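Local coordinates for erythrocyte binding antigen 140 (Plasmodium falciparum, PDB 4GF2), which is an adhesin of the malaria parasite that probably binds a receptor, glycophorin C, on the host erythrocyte surface during invasion, this piece holding its two Duffy-binding-like domains, at residues 104-109 and 177-182; 181-186 and 231-236; 238-243 and 250-255. The protein carries 3 engineered substitutions. All coordinates share one frame; numbering follows the deposited sequence.

Interaction 1: 104-109 and 177-182; sequences DDMDFG and NLWIKE
Met106 and Trp179 carry this contact, a Met-aromatic pair between a loop and a helix. The methionine reaches in from the loop while the indole points back at it from the helix. Met106 CE lies over one face of the indole, toward the rim, 3.3 Å from Trp179 CE3. The bend at chi3 (-74°) swings this methyl down onto the ring, whereas the sulfur stands off obliquely, Met106 SD being 5.0 Å from the centroid of the six-membered ring of Trp179. Nearer the backbone, Met106 CB packs 3.9 Å from Trp179 CZ3, so both ends of the methionine side chain meet the benzo part of the indole.

The setting is a Duffy-binding-like domain: residues 104-109 belong to the connection between helices 83-101 and 110-127, and residues 177-182 to helix 175-202. Val36 and Pro37 also touch the indole, and its NE1 hydrogen-bonds to Asp96 of helix 83-101.

No hydrogen bond joins the two segments, but Gln175, at the start of the same helix, exchanges several with the loop. Asp107 N donates to Asp105 OD1 at 2.8 Å, closing an Asx turn; the N-H meets that oxygen from above the carboxylate plane, 53° out of it. The turn brings Asp107 N to 4.0 Å from Trp179 CH2, in an oblique approach. Asp105 OD1 also accepts from the side-chain amide (NE2) of Gln175, and Asp105 OD2 and Asp107 OD2 both form salt bridges to Lys40, which probably favours the charged form of both carboxylates. Asp107 OD2 additionally hydrogen-bonds to Thr112.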
loop_
_atom_site.group_PDB
_atom_site.type_symbol
_atom_site.label_atom_id
_atom_site.label_comp_id
_atom_site.label_asym_id
_atom_site.label_seq_id
_atom_site.Cartn_x
_atom_site.Cartn_y
_atom_site.Cartn_z
ATOM N N ASP A 104 -24.798 1.151 34.989
ATOM C CA ASP A 104 -24.254 0.197 34.027
ATOM C C ASP A 104 -23.899 0.922 32.732
ATOM O O ASP A 104 -24.560 0.754 31.708
ATOM C CB ASP A 104 -25.252 -0.931 33.757
ATOM C CG ASP A 104 -24.734 -1.937 32.744
ATOM O OD1 ASP A 104 -23.501 -2.080 32.622
ATOM O OD2 ASP A 104 -25.562 -2.582 32.062
ATOM N N ASP A 105 -22.848 1.731 32.788
ATOM C CA ASP A 105 -22.487 2.591 31.671
ATOM C C ASP A 105 -20.981 2.597 31.432
ATOM O O ASP A 105 -20.198 2.844 32.350
ATOM C CB ASP A 105 -22.967 4.014 31.945
ATOM C CG ASP A 105 -22.953 4.882 30.706
ATOM O OD1 ASP A 105 -22.417 4.432 29.671
ATOM O OD2 ASP A 105 -23.476 6.016 30.769
ATOM N N MET A 106 -20.581 2.322 30.195
ATOM C CA MET A 106 -19.171 2.358 29.815
ATOM C C MET A 106 -18.749 3.765 29.389
ATOM O O MET A 106 -17.565 4.102 29.421
ATOM C CB MET A 106 -18.906 1.368 28.681
ATOM C CG MET A 106 -18.976 -0.088 29.109
ATOM S SD MET A 106 -19.095 -1.227 27.716
ATOM C CE MET A 106 -20.790 -0.964 27.208
ATOM N N ASP A 107 -19.726 4.578 28.993
ATOM C CA ASP A 107 -19.481 5.965 28.603
ATOM C C ASP A 107 -19.107 6.797 29.830
ATOM O O ASP A 107 -19.659 6.600 30.910
ATOM C CB ASP A 107 -20.728 6.532 27.917
ATOM C CG ASP A 107 -20.587 7.996 27.541
ATOM O OD1 ASP A 107 -19.461 8.447 27.236
ATOM O OD2 ASP A 107 -21.624 8.695 27.543
ATOM N N PHE A 108 -18.165 7.722 29.661
ATOM C CA PHE A 108 -17.636 8.481 30.791
ATOM C C PHE A 108 -17.182 9.880 30.380
ATOM O O PHE A 108 -17.215 10.239 29.204
ATOM C CB PHE A 108 -16.450 7.735 31.397
ATOM C CG PHE A 108 -15.211 7.786 30.549
ATOM C CD1 PHE A 108 -15.049 6.921 29.479
ATOM C CD2 PHE A 108 -14.212 8.706 30.817
ATOM C CE1 PHE A 108 -13.909 6.969 28.696
ATOM C CE2 PHE A 108 -13.070 8.759 30.038
ATOM C CZ PHE A 108 -12.919 7.891 28.978
ATOM N N GLY A 109 -16.742 10.660 31.364
ATOM C CA GLY A 109 -16.270 12.010 31.124
ATOM C C GLY A 109 -17.367 12.966 30.699
ATOM O O GLY A 109 -18.518 12.570 30.521
ATOM N N ASN A 177 -24.401 -5.796 25.742
ATOM C CA ASN A 177 -25.144 -6.636 24.813
ATOM C C ASN A 177 -25.837 -5.754 23.777
ATOM O O ASN A 177 -25.749 -6.000 22.571
ATOM C CB ASN A 177 -26.167 -7.500 25.557
ATOM C CG ASN A 177 -25.517 -8.456 26.556
ATOM O OD1 ASN A 177 -24.482 -8.148 27.152
ATOM N ND2 ASN A 177 -26.127 -9.622 26.739
ATOM N N LEU A 178 -26.506 -4.710 24.256
ATOM C CA LEU A 178 -27.207 -3.781 23.379
ATOM C C LEU A 178 -26.237 -3.039 22.464
ATOM O O LEU A 178 -26.535 -2.822 21.293
ATOM C CB LEU A 178 -28.024 -2.779 24.199
ATOM C CG LEU A 178 -29.159 -3.381 25.031
ATOM C CD1 LEU A 178 -29.830 -2.325 25.903
ATOM C CD2 LEU A 178 -30.178 -4.054 24.131
ATOM N N TRP A 179 -25.074 -2.657 22.987
ATOM C CA TRP A 179 -24.098 -1.923 22.183
ATOM C C TRP A 179 -23.521 -2.799 21.078
ATOM O O TRP A 179 -23.402 -2.366 19.934
ATOM C CB TRP A 179 -22.973 -1.361 23.049
ATOM C CG TRP A 179 -23.340 -0.092 23.749
ATOM C CD1 TRP A 179 -24.596 0.418 23.921
ATOM C CD2 TRP A 179 -22.442 0.839 24.366
ATOM N NE1 TRP A 179 -24.534 1.603 24.616
ATOM C CE2 TRP A 179 -23.223 1.884 24.899
ATOM C CE3 TRP A 179 -21.054 0.886 24.527
ATOM C CZ2 TRP A 179 -22.663 2.963 25.576
ATOM C CZ3 TRP A 179 -20.501 1.958 25.203
ATOM C CH2 TRP A 179 -21.302 2.981 25.720
ATOM N N ILE A 180 -23.173 -4.034 21.417
ATOM C CA ILE A 180 -22.655 -4.965 20.422
ATOM C C ILE A 180 -23.662 -5.130 19.279
ATOM O O ILE A 180 -23.300 -5.062 18.105
ATOM C CB ILE A 180 -22.315 -6.330 21.054
ATOM C CG1 ILE A 180 -21.002 -6.226 21.838
ATOM C CG2 ILE A 180 -22.187 -7.404 19.987
ATOM C CD1 ILE A 180 -20.562 -7.517 22.503
ATOM N N LYS A 181 -24.929 -5.325 19.630
ATOM C CA LYS A 181 -25.983 -5.485 18.636
ATOM C C LYS A 181 -26.084 -4.257 17.739
ATOM O O LYS A 181 -26.178 -4.375 16.515
ATOM C CB LYS A 181 -27.330 -5.722 19.322
ATOM C CG LYS A 181 -27.574 -7.153 19.783
ATOM C CD LYS A 181 -28.530 -7.171 20.963
ATOM C CE LYS A 181 -29.411 -8.394 20.969
ATOM N NZ LYS A 181 -30.367 -8.342 22.109
ATOM N N GLU A 182 -26.087 -3.079 18.357
ATOM C CA GLU A 182 -26.191 -1.829 17.618
ATOM C C GLU A 182 -24.988 -1.686 16.695
ATOM O O GLU A 182 -25.134 -1.397 15.509
ATOM C CB GLU A 182 -26.270 -0.629 18.573
ATOM C CG GLU A 182 -26.392 0.723 17.858
ATOM C CD GLU A 182 -26.387 1.912 18.804
ATOM O OE1 GLU A 182 -26.152 1.718 20.016
ATOM O OE2 GLU A 182 -26.622 3.048 18.332
#

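Interaction 2: 181-186 and 231-236; sequences KEWNEN and TQMEVL. With GOL (glycerol), chain G.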
loop_
_atom_site.group_PDB
_atom_site.type_symbol
_atom_site.label_atom_id
_atom_site.label_comp_id
_atom_site.label_asym_id
_atom_site.label_seq_id
_atom_site.Cartn_x
_atom_site.Cartn_y
_atom_site.Cartn_z
ATOM N N LYS A 181 -24.929 -5.325 19.630
ATOM C CA LYS A 181 -25.983 -5.485 18.636
ATOM C C LYS A 181 -26.084 -4.257 17.739
ATOM O O LYS A 181 -26.178 -4.375 16.515
ATOM C CB LYS A 181 -27.330 -5.722 19.322
ATOM C CG LYS A 181 -27.574 -7.153 19.783
ATOM C CD LYS A 181 -28.530 -7.171 20.963
ATOM C CE LYS A 181 -29.411 -8.394 20.969
ATOM N NZ LYS A 181 -30.367 -8.342 22.109
ATOM N N GLU A 182 -26.087 -3.079 18.357
ATOM C CA GLU A 182 -26.191 -1.829 17.618
ATOM C C GLU A 182 -24.988 -1.686 16.695
ATOM O O GLU A 182 -25.134 -1.397 15.509
ATOM C CB GLU A 182 -26.270 -0.629 18.573
ATOM C CG GLU A 182 -26.392 0.723 17.858
ATOM C CD GLU A 182 -26.387 1.912 18.804
ATOM O OE1 GLU A 182 -26.152 1.718 20.016
ATOM O OE2 GLU A 182 -26.622 3.048 18.332
ATOM N N TRP A 183 -23.800 -1.904 17.248
ATOM C CA TRP A 183 -22.566 -1.785 16.481
ATOM C C TRP A 183 -22.576 -2.732 15.288
ATOM O O TRP A 183 -22.191 -2.352 14.181
ATOM C CB TRP A 183 -21.353 -2.081 17.364
ATOM C CG TRP A 183 -20.071 -1.943 16.627
ATOM C CD1 TRP A 183 -19.262 -0.849 16.590
ATOM C CD2 TRP A 183 -19.452 -2.930 15.799
ATOM N NE1 TRP A 183 -18.173 -1.093 15.794
ATOM C CE2 TRP A 183 -18.265 -2.365 15.295
ATOM C CE3 TRP A 183 -19.785 -4.237 15.435
ATOM C CZ2 TRP A 183 -17.409 -3.061 14.446
ATOM C CZ3 TRP A 183 -18.935 -4.928 14.594
ATOM C CH2 TRP A 183 -17.761 -4.339 14.107
ATOM N N ASN A 184 -23.014 -3.966 15.519
ATOM C CA ASN A 184 -23.104 -4.955 14.453
ATOM C C ASN A 184 -23.973 -4.454 13.306
ATOM O O ASN A 184 -23.610 -4.594 12.137
ATOM C CB ASN A 184 -23.664 -6.271 14.988
ATOM C CG ASN A 184 -23.686 -7.368 13.936
ATOM O OD1 ASN A 184 -22.833 -7.414 13.050
ATOM N ND2 ASN A 184 -24.666 -8.256 14.031
ATOM N N GLU A 185 -25.115 -3.863 13.640
ATOM C CA GLU A 185 -26.016 -3.317 12.629
ATOM C C GLU A 185 -25.391 -2.116 11.918
ATOM O O GLU A 185 -25.446 -2.019 10.694
ATOM C CB GLU A 185 -27.358 -2.926 13.251
ATOM C CG GLU A 185 -28.202 -4.117 13.682
ATOM C CD GLU A 185 -29.438 -3.713 14.473
ATOM O OE1 GLU A 185 -29.377 -2.705 15.211
ATOM O OE2 GLU A 185 -30.473 -4.403 14.356
ATOM N N ASN A 186 -24.795 -1.202 12.680
ATOM C CA ASN A 186 -24.124 -0.056 12.085
ATOM C C ASN A 186 -23.064 -0.534 11.098
ATOM O O ASN A 186 -22.876 0.053 10.031
ATOM C CB ASN A 186 -23.461 0.824 13.153
ATOM C CG ASN A 186 -24.456 1.446 14.131
ATOM O OD1 ASN A 186 -24.091 1.781 15.261
ATOM N ND2 ASN A 186 -25.705 1.614 13.703
ATOM N N THR A 231 -10.719 -3.421 15.081
ATOM C CA THR A 231 -10.199 -3.042 16.388
ATOM C C THR A 231 -11.369 -2.736 17.321
ATOM O O THR A 231 -11.347 -3.099 18.496
ATOM C CB THR A 231 -9.238 -1.826 16.314
ATOM O OG1 THR A 231 -9.966 -0.644 15.961
ATOM C CG2 THR A 231 -8.130 -2.065 15.290
ATOM N N GLN A 232 -12.400 -2.090 16.782
ATOM C CA GLN A 232 -13.580 -1.743 17.568
ATOM C C GLN A 232 -14.254 -2.991 18.121
ATOM O O GLN A 232 -14.548 -3.070 19.316
ATOM C CB GLN A 232 -14.578 -0.942 16.725
ATOM C CG GLN A 232 -14.206 0.523 16.549
ATOM C CD GLN A 232 -15.218 1.292 15.714
ATOM O OE1 GLN A 232 -16.166 0.716 15.178
ATOM N NE2 GLN A 232 -15.019 2.600 15.602
ATOM N N MET A 233 -14.494 -3.970 17.255
ATOM C CA MET A 233 -15.188 -5.175 17.680
ATOM C C MET A 233 -14.353 -5.944 18.698
ATOM O O MET A 233 -14.895 -6.532 19.628
ATOM C CB MET A 233 -15.529 -6.071 16.489
ATOM C CG MET A 233 -16.715 -6.994 16.757
ATOM S SD MET A 233 -17.071 -8.135 15.409
ATOM C CE MET A 233 -15.694 -9.260 15.545
ATOM N N GLU A 234 -13.036 -5.934 18.527
ATOM C CA GLU A 234 -12.155 -6.582 19.492
ATOM C C GLU A 234 -12.430 -6.026 20.884
ATOM O O GLU A 234 -12.691 -6.779 21.820
ATOM C CB GLU A 234 -10.686 -6.379 19.115
ATOM C CG GLU A 234 -10.230 -7.228 17.939
ATOM C CD GLU A 234 -8.820 -6.890 17.487
ATOM O OE1 GLU A 234 -8.121 -6.153 18.213
ATOM O OE2 GLU A 234 -8.412 -7.364 16.405
ATOM N N VAL A 235 -12.386 -4.706 21.014
ATOM C CA VAL A 235 -12.668 -4.058 22.287
ATOM C C VAL A 235 -14.007 -4.526 22.843
ATOM O O VAL A 235 -14.082 -5.060 23.948
ATOM C CB VAL A 235 -12.710 -2.529 22.132
ATOM C CG1 VAL A 235 -13.371 -1.880 23.348
ATOM C CG2 VAL A 235 -11.307 -1.984 21.916
ATOM N N LEU A 236 -15.060 -4.322 22.063
ATOM C CA LEU A 236 -16.413 -4.650 22.496
ATOM C C LEU A 236 -16.537 -6.121 22.880
ATOM O O LEU A 236 -17.199 -6.461 23.860
ATOM C CB LEU A 236 -17.419 -4.311 21.391
ATOM C CG LEU A 236 -17.547 -2.826 21.036
ATOM C CD1 LEU A 236 -18.453 -2.622 19.822
ATOM C CD2 LEU A 236 -18.073 -2.042 22.228
HETATM C C1 GOL G . -20.987 3.484 11.039
HETATM O O1 GOL G . -22.047 2.854 10.354
HETATM C C2 GOL G . -19.863 2.488 11.297
HETATM O O2 GOL G . -20.406 1.241 11.677
HETATM C C3 GOL G . -18.937 3.014 12.392
HETATM O O3 GOL G . -17.899 2.086 12.633
#
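Trp183 spans the gap between two nearly antiparallel helix segments, 181-186 and 231-236, whose axes come within 11.3 Å of each other at an angle of 166°. Its CB touches Leu236 CD1 at 3.8 Å. With CG anti to the backbone N, the indole then extends toward the partner helix. Leu236 CD1 sits over a face of the five-membered ring in a CH-pi contact, 3.6 Å from Trp183 CG. Along the pyrrole edge, Trp183 NE1 donates to Gln232 OE1 at 2.8 Å with an almost straight N-H...O angle of 176°. That oxygen lies in the indole plane, although the amide itself is turned 72° from the ring. At the far end, Trp183 CH2 packs 3.7 Å from Met233 CB, and Met233 SD lies obliquely beside the benzo ring in a Met-aromatic contact. Trp23 meets the indole edge-to-face, joining strand 23-27 to this helix pair of the Duffy-binding-like fold.

A glycerol, probably from the crystallisation liquor, hydrogen-bonds to Asn186 O through its O1 and weakly to Gln232 OE1 through its O3. The Trp183-Gln232 bond, straight and in the ring plane, satisfies the buried indole N-H and, with the packing around it, should hold the ring's rotation.

Interaction 3: 238-243 and 250-255; sequences NLYKKK and NNFLND
The Tyr240 and Phe252 rings lie near parallel, their planes 30° apart, but are offset so far that little of one ring lies over the other; the centroids are 5.0 Å apart. Over one face of the tyrosine, toward its rim, sits Phe252 CD2, 3.5 Å from Tyr240 CE1. Leu253 reaches the same ring obliquely, its CD1 lying 3.5 Å from Tyr240 CD2, the two side chains lying alongside and running opposite ways. At the phenol end, Tyr240 CZ is 3.4 Å from Phe252 CB. The phenol oxygen Tyr240 OH is hydrogen-bonded to the backbone carbonyl of Lys249, which ties the ring's tip to the chain leading into the second helix.

This is a helical hairpin: the end of helix 213-242 packs against the start of helix 252-259 across a loop. In that loop the carboxylate of Asp248 accepts from the backbone N of Leu253 and of Asn254, one oxygen each, bonding to the first turn of the second helix. Ile180 of helix 175-202 touches both Phe252 and Leu253, so a third helix adjoins the hairpin.

At the margin of the contact, Lys241 is extended beyond CG (chi2 167°, chi3 178°) and lays its aliphatic part across the leucine, with Lys241 CE 4.1 Å from Leu253 CD1.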
loop_
_atom_site.group_PDB
_atom_site.type_symbol
_atom_site.label_atom_id
_atom_site.label_comp_id
_atom_site.label_asym_id
_atom_site.label_seq_id
_atom_site.Cartn_x
_atom_site.Cartn_y
_atom_site.Cartn_z
ATOM N N ASN A 238 -14.145 -8.197 23.837
ATOM C CA ASN A 238 -13.377 -8.489 25.040
ATOM C C ASN A 238 -14.116 -7.987 26.271
ATOM O O ASN A 238 -14.124 -8.644 27.312
ATOM C CB ASN A 238 -11.989 -7.854 24.967
ATOM C CG ASN A 238 -11.158 -8.402 23.824
ATOM O OD1 ASN A 238 -11.432 -9.485 23.304
ATOM N ND2 ASN A 238 -10.131 -7.657 23.428
ATOM N N LEU A 239 -14.746 -6.824 26.145
ATOM C CA LEU A 239 -15.526 -6.258 27.239
ATOM C C LEU A 239 -16.702 -7.162 27.597
ATOM O O LEU A 239 -17.122 -7.220 28.754
ATOM C CB LEU A 239 -16.024 -4.858 26.873
ATOM C CG LEU A 239 -14.938 -3.781 26.838
ATOM C CD1 LEU A 239 -15.491 -2.490 26.278
ATOM C CD2 LEU A 239 -14.359 -3.550 28.227
ATOM N N TYR A 240 -17.232 -7.871 26.607
ATOM C CA TYR A 240 -18.305 -8.819 26.863
ATOM C C TYR A 240 -17.807 -9.932 27.774
ATOM O O TYR A 240 -18.346 -10.145 28.859
ATOM C CB TYR A 240 -18.842 -9.406 25.559
ATOM C CG TYR A 240 -20.010 -10.339 25.771
ATOM C CD1 TYR A 240 -21.274 -9.844 26.057
ATOM C CD2 TYR A 240 -19.846 -11.714 25.693
ATOM C CE1 TYR A 240 -22.346 -10.692 26.256
ATOM C CE2 TYR A 240 -20.914 -12.570 25.890
ATOM C CZ TYR A 240 -22.159 -12.054 26.170
ATOM O OH TYR A 240 -23.220 -12.903 26.365
ATOM N N LYS A 241 -16.770 -10.633 27.329
ATOM C CA LYS A 241 -16.185 -11.717 28.108
ATOM C C LYS A 241 -15.839 -11.240 29.514
ATOM O O LYS A 241 -16.162 -11.900 30.500
ATOM C CB LYS A 241 -14.929 -12.249 27.414
ATOM C CG LYS A 241 -15.208 -13.015 26.129
ATOM C CD LYS A 241 -13.935 -13.242 25.327
ATOM C CE LYS A 241 -14.208 -14.044 24.063
ATOM N NZ LYS A 241 -13.048 -14.037 23.128
ATOM N N LYS A 242 -15.194 -10.082 29.596
ATOM C CA LYS A 242 -14.751 -9.536 30.874
ATOM C C LYS A 242 -15.917 -9.293 31.827
ATOM O O LYS A 242 -15.775 -9.436 33.038
ATOM C CB LYS A 242 -13.982 -8.232 30.654
ATOM C CG LYS A 242 -13.638 -7.509 31.941
ATOM C CD LYS A 242 -12.703 -6.341 31.700
ATOM C CE LYS A 242 -12.338 -5.662 33.012
ATOM N NZ LYS A 242 -11.338 -4.577 32.826
ATOM N N LYS A 243 -17.067 -8.922 31.277
ATOM C CA LYS A 243 -18.244 -8.654 32.094
ATOM C C LYS A 243 -19.018 -9.934 32.401
ATOM O O LYS A 243 -20.060 -9.897 33.059
ATOM C CB LYS A 243 -19.152 -7.641 31.399
ATOM C CG LYS A 243 -18.612 -6.219 31.418
ATOM C CD LYS A 243 -19.457 -5.295 30.557
ATOM C CE LYS A 243 -19.066 -3.836 30.744
ATOM N NZ LYS A 243 -19.518 -3.288 32.054
ATOM N N ASN A 250 -23.840 -17.734 27.102
ATOM C CA ASN A 250 -24.964 -18.021 26.213
ATOM C C ASN A 250 -24.640 -17.870 24.731
ATOM O O ASN A 250 -25.519 -17.571 23.925
ATOM C CB ASN A 250 -26.155 -17.131 26.570
ATOM C CG ASN A 250 -26.638 -17.352 27.985
ATOM O OD1 ASN A 250 -26.000 -18.057 28.766
ATOM N ND2 ASN A 250 -27.770 -16.747 28.326
ATOM N N ASN A 251 -23.378 -18.078 24.373
ATOM C CA ASN A 251 -22.965 -18.048 22.974
ATOM C C ASN A 251 -23.339 -16.751 22.274
ATOM O O ASN A 251 -23.421 -16.702 21.045
ATOM C CB ASN A 251 -23.585 -19.223 22.217
ATOM C CG ASN A 251 -23.279 -20.554 22.862
ATOM O OD1 ASN A 251 -22.204 -21.120 22.667
ATOM N ND2 ASN A 251 -24.226 -21.064 23.641
ATOM N N PHE A 252 -23.565 -15.699 23.052
ATOM C CA PHE A 252 -23.936 -14.411 22.487
ATOM C C PHE A 252 -23.009 -14.048 21.334
ATOM O O PHE A 252 -23.462 -13.831 20.209
ATOM C CB PHE A 252 -23.898 -13.324 23.562
ATOM C CG PHE A 252 -24.321 -11.970 23.070
ATOM C CD1 PHE A 252 -25.635 -11.729 22.710
ATOM C CD2 PHE A 252 -23.404 -10.937 22.971
ATOM C CE1 PHE A 252 -26.026 -10.482 22.259
ATOM C CE2 PHE A 252 -23.791 -9.691 22.523
ATOM C CZ PHE A 252 -25.104 -9.462 22.165
ATOM N N LEU A 253 -21.711 -13.990 21.609
ATOM C CA LEU A 253 -20.739 -13.610 20.587
ATOM C C LEU A 253 -20.720 -14.636 19.462
ATOM O O LEU A 253 -20.724 -14.279 18.284
ATOM C CB LEU A 253 -19.340 -13.467 21.192
ATOM C CG LEU A 253 -19.211 -12.406 22.285
ATOM C CD1 LEU A 253 -17.826 -12.441 22.909
ATOM C CD2 LEU A 253 -19.520 -11.023 21.729
ATOM N N ASN A 254 -20.706 -15.912 19.835
ATOM C CA ASN A 254 -20.695 -16.997 18.862
ATOM C C ASN A 254 -21.900 -16.931 17.928
ATOM O O ASN A 254 -21.746 -16.807 16.711
ATOM C CB ASN A 254 -20.666 -18.349 19.577
ATOM C CG ASN A 254 -20.768 -19.517 18.617
ATOM O OD1 ASN A 254 -21.800 -20.184 18.541
ATOM N ND2 ASN A 254 -19.697 -19.767 17.872
ATOM N N ASP A 255 -23.095 -17.017 18.505
ATOM C CA ASP A 255 -24.333 -16.886 17.741
ATOM C C ASP A 255 -24.250 -15.704 16.783
ATOM O O ASP A 255 -24.552 -15.836 15.597
ATOM C CB ASP A 255 -25.527 -16.699 18.680
ATOM C CG ASP A 255 -25.789 -17.916 19.543
ATOM O OD1 ASP A 255 -25.530 -19.045 19.077
ATOM O OD2 ASP A 255 -26.260 -17.743 20.686
#

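The three contacts form one continuous patch of the first Duffy-binding-like region. Between centres, interactions 1 and 2 are about 10 Å apart, 2 and 3 about 12 Å, and 1 and 3 about 14 Å. Interactions 1 and 2 share helix 175-202, where segment 181-186 begins as 177-182 ends, with Lys181 and Glu182 in both; interactions 2 and 3 share helix 213-242. Interaction 3 comes last along the chain. Ile180, on segment 177-182 but not part of its contact with the loop, reaches the segments of the other two, its CD1 packing 3.8 Å from Leu236 O and 3.7 Å from Leu253 CD2. Successive helices and a loop thus pack as a single helical unit within this adhesin.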